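Local coordinates for protein GEO10716p1 (Drosophila melanogaster, PDB 7BTG) that probably removes phosphate from arginine residues, as an arginine phosphatase of the low molecular weight protein tyrosine phosphatase family, at residues 11-19 with 48-57; 36-47 with 65-73. The protein carries 1 engineered substitution. All blocks are in the same frame, centred on the assembly; numbering follows the deposited sequence.

Overall arrangement
The four segments alternate along the chain, 11-19, 36-47, 48-57 and 65-73, so contact 1 and contact 2 interlock; their centres lie about 12 Å apart. Both sit at the C-terminal ends of the strands of the parallel four-stranded sheet (order 34-39, 2-7, 81-84, 107-110). Contact 1 joins the phosphate-binding loop and the start of helix 13-27 to helix 51-58, whereas contact 2 ties the end of outer strand 34-39 and the loop after it to the loop preceding helix 73-78. Direct evidence of coupling is a probable hydrogen bond between Glu18 OE1 and Ser37 OG, 2.8 Å long. The phosphate loop is thus flanked by elements that also hold each other.

Contact 1: 11-19 with 48-57; sequences TCRSPMAEA and EPQARGQQLL. With PO4 (phosphate ion), chain B.
The phosphate-binding P-loop of the low molecular weight phosphatase fold meets the start of helix 51-58 where Thr11 touches Pro49 and Gln50. Arg13 closes the family's CX5R signature, and Ser7 stands in place of its nucleophilic cysteine, probably as the protein's engineered substitution. Gln50 N donates to Thr11 O at 2.9 Å, and the N-H...O angle of 166° marks a nearly straight bond. A water adds a second grip, donating to both Thr11 O and Gln50 O. On its other side the loop turns its amides to a phosphate ion: Thr11 N and Cys12 N both reach O1, the former at 2.8 Å, while Arg13 N, at the helix start, reaches O3. Arg13 then folds back, its chain bent at chi3 (-66°), so that the edge of the guanidinium faces the ion: NE gives 2.7 Å to O3 and NH2 gives 2.8 Å to O4. Its NH1 is bound by Asp86 and the carbonyl of Ile123. A methionine in place of Arg13 would probably leave O4 without this donor and Asp86 without its salt-bridge mate. Ser7 OG and Gly9 N also bond to the ion, which is consistent with its occupying the site of the substrate phosphate. Beyond the loop the axes of segments 13-19 and 51-57 run 22° apart and approach to 10.3 Å, with apolar side chains between them. The Pro15 and Pro49 rings pass flank to flank with opposed headings, Pro15 CB 3.7 Å from Pro49 CG. Next, Met16 slants across Leu57, Met16 CG lying 3.8 Å from Leu57 CD1.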
loop_
_atom_site.group_PDB
_atom_site.type_symbol
_atom_site.label_atom_id
_atom_site.label_comp_id
_atom_site.label_asym_id
_atom_site.label_seq_id
_atom_site.Cartn_x
_atom_site.Cartn_y
_atom_site.Cartn_z
ATOM N N THR A 11 -6.489 6.592 2.460
ATOM C CA THR A 11 -6.288 8.023 2.616
ATOM C C THR A 11 -4.977 8.367 3.299
ATOM O O THR A 11 -4.539 9.512 3.185
ATOM C CB THR A 11 -7.465 8.636 3.411
ATOM O OG1 THR A 11 -7.278 10.041 3.594
ATOM C CG2 THR A 11 -7.620 7.962 4.775
ATOM N N CYS A 12 -4.313 7.421 3.975
ATOM C CA CYS A 12 -3.021 7.691 4.600
ATOM C C CYS A 12 -1.963 6.714 4.099
ATOM O O CYS A 12 -1.169 7.055 3.223
ATOM C CB CYS A 12 -3.126 7.608 6.126
ATOM S SG CYS A 12 -4.202 8.837 6.908
ATOM N N ARG A 13 -1.985 5.481 4.614
ATOM C CA ARG A 13 -0.905 4.531 4.361
ATOM C C ARG A 13 -0.850 4.099 2.898
ATOM O O ARG A 13 0.224 4.099 2.289
ATOM C CB ARG A 13 -1.049 3.314 5.283
ATOM C CG ARG A 13 -0.838 3.637 6.738
ATOM C CD ARG A 13 -1.331 2.508 7.614
ATOM N NE ARG A 13 -2.784 2.390 7.497
ATOM C CZ ARG A 13 -3.519 1.447 8.088
ATOM N NH1 ARG A 13 -2.931 0.523 8.855
ATOM N NH2 ARG A 13 -4.842 1.429 7.905
ATOM N N SER A 14 -1.986 3.703 2.322
ATOM C CA SER A 14 -1.934 3.158 0.976
ATOM C C SER A 14 -1.570 4.206 -0.080
ATOM O O SER A 14 -0.793 3.891 -0.997
ATOM C CB SER A 14 -3.238 2.429 0.607
ATOM O OG SER A 14 -4.434 3.084 1.018
ATOM N N PRO A 15 -2.074 5.446 -0.020
ATOM C CA PRO A 15 -1.628 6.423 -1.029
ATOM C C PRO A 15 -0.160 6.766 -0.886
ATOM O O PRO A 15 0.514 7.016 -1.892
ATOM C CB PRO A 15 -2.520 7.648 -0.774
ATOM C CG PRO A 15 -3.682 7.139 0.020
ATOM C CD PRO A 15 -3.138 6.007 0.843
ATOM N N MET A 16 0.359 6.783 0.340
ATOM C CA MET A 16 1.786 7.015 0.525
ATOM C C MET A 16 2.596 5.883 -0.100
ATOM O O MET A 16 3.544 6.119 -0.863
ATOM C CB MET A 16 2.102 7.157 2.015
ATOM C CG MET A 16 2.146 8.589 2.502
ATOM S SD MET A 16 2.738 8.679 4.204
ATOM C CE MET A 16 1.509 7.681 5.027
ATOM N N ALA A 17 2.221 4.639 0.203
ATOM C CA ALA A 17 2.875 3.494 -0.414
ATOM C C ALA A 17 2.808 3.569 -1.938
ATOM O O ALA A 17 3.799 3.304 -2.630
ATOM C CB ALA A 17 2.234 2.199 0.096
ATOM N N GLU A 18 1.648 3.935 -2.484
ATOM C CA GLU A 18 1.529 4.021 -3.934
ATOM C C GLU A 18 2.539 4.998 -4.518
ATOM O O GLU A 18 3.237 4.683 -5.486
ATOM C CB GLU A 18 0.122 4.439 -4.333
ATOM C CG GLU A 18 -0.014 4.604 -5.835
ATOM C CD GLU A 18 -1.384 5.100 -6.214
ATOM O OE1 GLU A 18 -2.254 5.108 -5.327
ATOM O OE2 GLU A 18 -1.591 5.477 -7.388
ATOM N N ALA A 19 2.634 6.187 -3.934
ATOM C CA ALA A 19 3.516 7.212 -4.475
ATOM C C ALA A 19 4.987 6.839 -4.287
ATOM O O ALA A 19 5.817 7.094 -5.173
ATOM C CB ALA A 19 3.213 8.547 -3.803
ATOM N N GLU A 48 -9.180 13.180 -1.667
ATOM C CA GLU A 48 -7.739 13.110 -1.868
ATOM C C GLU A 48 -7.045 12.691 -0.581
ATOM O O GLU A 48 -7.616 12.819 0.508
ATOM C CB GLU A 48 -7.207 14.473 -2.332
ATOM C CG GLU A 48 -7.495 14.791 -3.797
ATOM C CD GLU A 48 -6.487 15.751 -4.405
ATOM O OE1 GLU A 48 -6.254 16.828 -3.816
ATOM O OE2 GLU A 48 -5.936 15.432 -5.483
ATOM N N PRO A 49 -5.797 12.205 -0.659
ATOM C CA PRO A 49 -5.128 11.718 0.554
ATOM C C PRO A 49 -5.077 12.799 1.614
ATOM O O PRO A 49 -5.055 13.993 1.311
ATOM C CB PRO A 49 -3.724 11.349 0.066
ATOM C CG PRO A 49 -3.920 11.040 -1.391
ATOM C CD PRO A 49 -4.930 12.050 -1.842
ATOM N N GLN A 50 -5.090 12.362 2.869
ATOM C CA GLN A 50 -5.183 13.302 3.968
ATOM C C GLN A 50 -4.015 14.274 3.919
ATOM O O GLN A 50 -2.869 13.883 3.683
ATOM C CB GLN A 50 -5.201 12.562 5.296
ATOM C CG GLN A 50 -5.765 13.396 6.391
ATOM C CD GLN A 50 -5.546 12.793 7.755
ATOM O OE1 GLN A 50 -6.468 12.734 8.578
ATOM N NE2 GLN A 50 -4.313 12.351 8.014
ATOM N N ALA A 51 -4.316 15.549 4.177
ATOM C CA ALA A 51 -3.416 16.631 3.787
ATOM C C ALA A 51 -2.034 16.488 4.416
ATOM O O ALA A 51 -1.021 16.756 3.762
ATOM C CB ALA A 51 -4.043 17.975 4.146
ATOM N N ARG A 52 -1.961 16.047 5.670
ATOM C CA ARG A 52 -0.649 15.976 6.302
ATOM C C ARG A 52 0.234 14.878 5.719
ATOM O O ARG A 52 1.432 14.857 6.012
ATOM C CB ARG A 52 -0.809 15.798 7.808
ATOM C CG ARG A 52 -1.551 14.572 8.197
ATOM C CD ARG A 52 -2.388 14.799 9.450
ATOM N NE ARG A 52 -1.718 14.476 10.708
ATOM C CZ ARG A 52 -2.320 13.811 11.693
ATOM N NH1 ARG A 52 -3.562 13.388 11.526
ATOM N NH2 ARG A 52 -1.690 13.542 12.829
ATOM N N GLY A 53 -0.317 13.987 4.896
ATOM C CA GLY A 53 0.468 12.955 4.250
ATOM C C GLY A 53 0.985 13.443 2.917
ATOM O O GLY A 53 2.105 13.117 2.507
ATOM N N GLN A 54 0.160 14.232 2.223
ATOM C CA GLN A 54 0.624 14.904 1.013
ATOM C C GLN A 54 1.754 15.876 1.328
ATOM O O GLN A 54 2.646 16.095 0.494
ATOM C CB GLN A 54 -0.540 15.633 0.337
ATOM C CG GLN A 54 -1.584 14.704 -0.270
ATOM C CD GLN A 54 -2.578 15.429 -1.174
ATOM O OE1 GLN A 54 -3.635 15.863 -0.725
ATOM N NE2 GLN A 54 -2.244 15.550 -2.455
ATOM N N GLN A 55 1.741 16.460 2.525
ATOM C CA GLN A 55 2.839 17.324 2.931
ATOM C C GLN A 55 4.111 16.522 3.133
ATOM O O GLN A 55 5.145 16.813 2.516
ATOM C CB GLN A 55 2.471 18.086 4.202
ATOM C CG GLN A 55 1.594 19.298 3.920
ATOM C CD GLN A 55 2.085 20.111 2.720
ATOM O OE1 GLN A 55 3.026 20.904 2.842
ATOM N NE2 GLN A 55 1.452 19.912 1.551
ATOM N N LEU A 56 4.052 15.497 3.984
ATOM C CA LEU A 56 5.213 14.639 4.184
ATOM C C LEU A 56 5.744 14.108 2.857
ATOM O O LEU A 56 6.958 14.045 2.645
ATOM C CB LEU A 56 4.850 13.499 5.133
ATOM C CG LEU A 56 5.912 12.454 5.427
ATOM C CD1 LEU A 56 7.166 13.126 5.950
ATOM C CD2 LEU A 56 5.365 11.486 6.450
ATOM N N LEU A 57 4.851 13.771 1.931
ATOM C CA LEU A 57 5.288 13.312 0.618
ATOM C C LEU A 57 6.015 14.413 -0.150
ATOM O O LEU A 57 7.119 14.192 -0.660
ATOM C CB LEU A 57 4.092 12.800 -0.175
ATOM C CG LEU A 57 3.611 11.418 0.265
ATOM C CD1 LEU A 57 2.285 11.100 -0.393
ATOM C CD2 LEU A 57 4.657 10.367 -0.090
HETATM P P PO4 B . -5.425 4.692 6.082
HETATM O O1 PO4 B . -5.742 5.068 4.647
HETATM O O2 PO4 B . -5.819 5.825 6.992
HETATM O O3 PO4 B . -3.953 4.459 6.320
HETATM O O4 PO4 B . -6.136 3.393 6.460
HETATM O O HOH W 1 -2.092 10.979 3.375
HETATM O O HOH W 2 -9.251 9.947 1.131
#

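Contact 2: 36-47 with 65-73. With PO4 (phosphate ion), chain C.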
loop_
_atom_site.group_PDB
_atom_site.type_symbol
_atom_site.label_atom_id
_atom_site.label_comp_id
_atom_site.label_asym_id
_atom_site.label_seq_id
_atom_site.Cartn_x
_atom_site.Cartn_y
_atom_site.Cartn_z
ATOM N N ASP A 36 -1.086 1.077 -7.729
ATOM C CA ASP A 36 -2.368 1.704 -7.430
ATOM C C ASP A 36 -2.672 1.491 -5.951
ATOM O O ASP A 36 -1.921 0.821 -5.237
ATOM C CB ASP A 36 -3.479 1.139 -8.335
ATOM C CG ASP A 36 -4.770 1.949 -8.262
ATOM O OD1 ASP A 36 -5.845 1.399 -8.608
ATOM O OD2 ASP A 36 -4.706 3.127 -7.843
ATOM N N SER A 37 -3.786 2.052 -5.480
ATOM C CA SER A 37 -4.162 1.789 -4.100
ATOM C C SER A 37 -5.677 1.873 -3.950
ATOM O O SER A 37 -6.379 2.455 -4.785
ATOM C CB SER A 37 -3.446 2.728 -3.119
ATOM O OG SER A 37 -3.829 4.084 -3.275
ATOM N N ALA A 38 -6.173 1.223 -2.896
ATOM C CA ALA A 38 -7.604 1.111 -2.664
ATOM C C ALA A 38 -7.831 0.885 -1.174
ATOM O O ALA A 38 -6.881 0.682 -0.407
ATOM C CB ALA A 38 -8.211 -0.009 -3.517
ATOM N N GLY A 39 -9.112 0.891 -0.769
ATOM C CA GLY A 39 -9.468 0.854 0.638
ATOM C C GLY A 39 -10.588 -0.126 0.922
ATOM O O GLY A 39 -11.129 -0.760 0.019
ATOM N N LEU A 40 -10.928 -0.231 2.203
ATOM C CA LEU A 40 -11.891 -1.216 2.685
ATOM C C LEU A 40 -13.129 -0.591 3.346
ATOM O O LEU A 40 -13.931 -1.319 3.940
ATOM C CB LEU A 40 -11.176 -2.174 3.647
ATOM C CG LEU A 40 -9.940 -2.881 3.052
ATOM C CD1 LEU A 40 -9.096 -3.502 4.109
ATOM C CD2 LEU A 40 -10.330 -3.960 2.023
ATOM N N ARG A 41 -13.302 0.734 3.275
ATOM C CA ARG A 41 -14.454 1.423 3.852
ATOM C C ARG A 41 -14.807 2.610 2.970
ATOM O O ARG A 41 -13.953 3.158 2.272
ATOM C CB ARG A 41 -14.200 1.946 5.279
ATOM C CG ARG A 41 -13.809 0.918 6.327
ATOM C CD ARG A 41 -14.977 0.062 6.800
ATOM N NE ARG A 41 -14.526 -0.787 7.888
ATOM C CZ ARG A 41 -13.856 -1.924 7.704
ATOM N NH1 ARG A 41 -13.592 -2.343 6.477
ATOM N NH2 ARG A 41 -13.451 -2.641 8.739
ATOM N N SER A 42 -16.074 3.028 3.017
ATOM C CA SER A 42 -16.457 4.204 2.236
ATOM C C SER A 42 -16.080 5.528 2.908
ATOM O O SER A 42 -16.295 6.574 2.299
ATOM C CB SER A 42 -17.960 4.191 1.957
ATOM O OG SER A 42 -18.668 4.223 3.182
ATOM N N TRP A 43 -15.486 5.496 4.111
ATOM C CA TRP A 43 -15.309 6.683 4.947
ATOM C C TRP A 43 -14.689 7.845 4.181
ATOM O O TRP A 43 -15.283 8.923 4.067
ATOM C CB TRP A 43 -14.441 6.339 6.163
ATOM C CG TRP A 43 -15.012 5.267 7.034
ATOM C CD1 TRP A 43 -16.325 4.880 7.109
ATOM C CD2 TRP A 43 -14.293 4.432 7.949
ATOM N NE1 TRP A 43 -16.463 3.872 8.024
ATOM C CE2 TRP A 43 -15.234 3.567 8.547
ATOM C CE3 TRP A 43 -12.947 4.330 8.322
ATOM C CZ2 TRP A 43 -14.874 2.617 9.499
ATOM C CZ3 TRP A 43 -12.587 3.369 9.269
ATOM C CH2 TRP A 43 -13.544 2.537 9.846
ATOM N N ASN A 44 -13.484 7.648 3.657
ATOM C CA ASN A 44 -12.754 8.702 2.970
ATOM C C ASN A 44 -12.790 8.547 1.451
ATOM O O ASN A 44 -11.913 9.080 0.762
ATOM C CB ASN A 44 -11.316 8.741 3.482
ATOM C CG ASN A 44 -11.240 8.931 5.000
ATOM O OD1 ASN A 44 -11.162 7.964 5.767
ATOM N ND2 ASN A 44 -11.255 10.182 5.436
ATOM N N VAL A 45 -13.796 7.844 0.917
ATOM C CA VAL A 45 -13.886 7.595 -0.526
ATOM C C VAL A 45 -14.174 8.892 -1.276
ATOM O O VAL A 45 -14.841 9.796 -0.765
ATOM C CB VAL A 45 -14.969 6.532 -0.801
ATOM C CG1 VAL A 45 -15.433 6.534 -2.276
ATOM C CG2 VAL A 45 -14.454 5.173 -0.414
ATOM N N GLY A 46 -13.663 8.986 -2.507
ATOM C CA GLY A 46 -13.901 10.128 -3.374
ATOM C C GLY A 46 -13.087 11.367 -3.054
ATOM O O GLY A 46 -13.172 12.357 -3.802
ATOM N N LEU A 47 -12.323 11.353 -1.965
ATOM C CA LEU A 47 -11.482 12.466 -1.547
ATOM C C LEU A 47 -10.016 12.168 -1.851
ATOM O O LEU A 47 -9.647 11.054 -2.234
ATOM C CB LEU A 47 -11.663 12.734 -0.051
ATOM C CG LEU A 47 -13.125 12.711 0.397
ATOM C CD1 LEU A 47 -13.219 12.680 1.911
ATOM C CD2 LEU A 47 -13.890 13.906 -0.178
ATOM N N ASN A 65 -2.077 12.360 -6.408
ATOM C CA ASN A 65 -3.342 12.799 -6.992
ATOM C C ASN A 65 -4.559 12.071 -6.422
ATOM O O ASN A 65 -5.696 12.533 -6.601
ATOM C CB ASN A 65 -3.282 12.523 -8.496
ATOM C CG ASN A 65 -2.588 11.181 -8.795
ATOM O OD1 ASN A 65 -1.593 10.810 -8.133
ATOM N ND2 ASN A 65 -3.088 10.468 -9.791
ATOM N N HIS A 66 -4.319 10.977 -5.710
ATOM C CA HIS A 66 -5.192 9.809 -5.680
ATOM C C HIS A 66 -6.524 10.097 -5.003
ATOM O O HIS A 66 -6.569 10.661 -3.910
ATOM C CB HIS A 66 -4.457 8.680 -4.947
ATOM C CG HIS A 66 -5.260 7.435 -4.762
ATOM N ND1 HIS A 66 -5.378 6.480 -5.746
ATOM C CD2 HIS A 66 -5.960 6.973 -3.698
ATOM C CE1 HIS A 66 -6.123 5.484 -5.301
ATOM N NE2 HIS A 66 -6.487 5.756 -4.061
ATOM N N LEU A 67 -7.614 9.701 -5.650
ATOM C CA LEU A 67 -8.927 9.734 -5.020
ATOM C C LEU A 67 -9.175 8.422 -4.279
ATOM O O LEU A 67 -9.028 7.342 -4.861
ATOM C CB LEU A 67 -10.017 9.958 -6.071
ATOM C CG LEU A 67 -10.072 11.278 -6.850
ATOM C CD1 LEU A 67 -11.026 11.174 -8.040
ATOM C CD2 LEU A 67 -10.464 12.435 -5.956
ATOM N N GLY A 68 -9.598 8.518 -3.020
ATOM C CA GLY A 68 -9.935 7.324 -2.262
ATOM C C GLY A 68 -10.994 6.487 -2.948
ATOM O O GLY A 68 -11.994 7.031 -3.422
ATOM N N ARG A 69 -10.774 5.180 -3.063
ATOM C CA ARG A 69 -11.748 4.297 -3.687
ATOM C C ARG A 69 -11.784 2.971 -2.939
ATOM O O ARG A 69 -10.862 2.614 -2.201
ATOM C CB ARG A 69 -11.452 4.049 -5.184
ATOM C CG ARG A 69 -10.236 3.149 -5.449
ATOM C CD ARG A 69 -10.044 2.886 -6.937
ATOM N NE ARG A 69 -8.957 1.943 -7.222
ATOM C CZ ARG A 69 -9.098 0.616 -7.210
ATOM N NH1 ARG A 69 -10.276 0.071 -6.907
ATOM N NH2 ARG A 69 -8.062 -0.174 -7.494
ATOM N N MET A 70 -12.882 2.250 -3.126
ATOM C CA MET A 70 -13.013 0.928 -2.549
ATOM C C MET A 70 -12.304 -0.078 -3.433
ATOM O O MET A 70 -12.221 0.094 -4.647
ATOM C CB MET A 70 -14.481 0.529 -2.428
ATOM C CG MET A 70 -15.310 1.394 -1.514
ATOM S SD MET A 70 -15.387 0.768 0.181
ATOM C CE MET A 70 -14.929 -0.947 -0.015
ATOM N N ILE A 71 -11.764 -1.126 -2.808
ATOM C CA ILE A 71 -11.337 -2.272 -3.587
ATOM C C ILE A 71 -12.579 -2.927 -4.174
ATOM O O ILE A 71 -13.631 -2.992 -3.528
ATOM C CB ILE A 71 -10.516 -3.254 -2.730
ATOM C CG1 ILE A 71 -9.776 -4.248 -3.624
ATOM C CG2 ILE A 71 -11.400 -4.015 -1.749
ATOM C CD1 ILE A 71 -8.789 -5.107 -2.892
ATOM N N SER A 72 -12.484 -3.356 -5.426
ATOM C CA SER A 72 -13.552 -4.083 -6.095
ATOM C C SER A 72 -13.105 -5.518 -6.331
ATOM O O SER A 72 -11.927 -5.858 -6.200
ATOM C CB SER A 72 -13.917 -3.415 -7.430
ATOM O OG SER A 72 -12.815 -3.453 -8.326
ATOM N N ALA A 73 -14.066 -6.360 -6.697
ATOM C CA ALA A 73 -13.736 -7.727 -7.063
ATOM C C ALA A 73 -12.730 -7.772 -8.215
ATOM O O ALA A 73 -11.798 -8.589 -8.197
ATOM C CB ALA A 73 -15.012 -8.478 -7.427
HETATM P P PO4 C . -3.936 7.219 -9.311
HETATM O O1 PO4 C . -3.046 6.953 -10.507
HETATM O O2 PO4 C . -3.194 8.004 -8.245
HETATM O O3 PO4 C . -5.115 8.041 -9.768
HETATM O O4 PO4 C . -4.479 5.884 -8.811
#
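Gly39, at the end of outer strand 34-39 of the parallel sheet, bridges to Met70 in the loop that leads from helix 51-58 to helix 73-78 and lies along that strand end and the loop after it: Ile71 N donates to Gly39 O at 2.9 Å, in the carbonyl plane, and Gly39 N gives a weaker, bent bond to Arg69 O at 2.8 Å. Further along, the type II turn from Asn44 to Leu47 satisfies both polar backbone atoms of Gly68. Gly46 N reaches Gly68 O at 2.7 Å, and Gly68 N reaches Leu47 O at 2.7 Å; a CB on Gly68 would collide with Asn44 O. Arg69 brings the edge of its guanidinium to Asp36, its NH2 meeting Asp36 OD1 at 2.9 Å from 39° above the carboxylate plane, while its NH1 pairs with Asp75. Asp36 OD2 is taken, weakly, by Ser37 N. The His66 ring is held at both nitrogens: ND1 donates to O4 of a second phosphate ion at 3.2 Å, and NE2 bonds to Asn10. Ser37 OG lies over a face of this ring, placed there by chi1 of 66°, yet its firm partners are Glu18 and Asn10. Ala38 CB sits over the centre of one guanidinium face, 3.8 Å from Arg69 CZ.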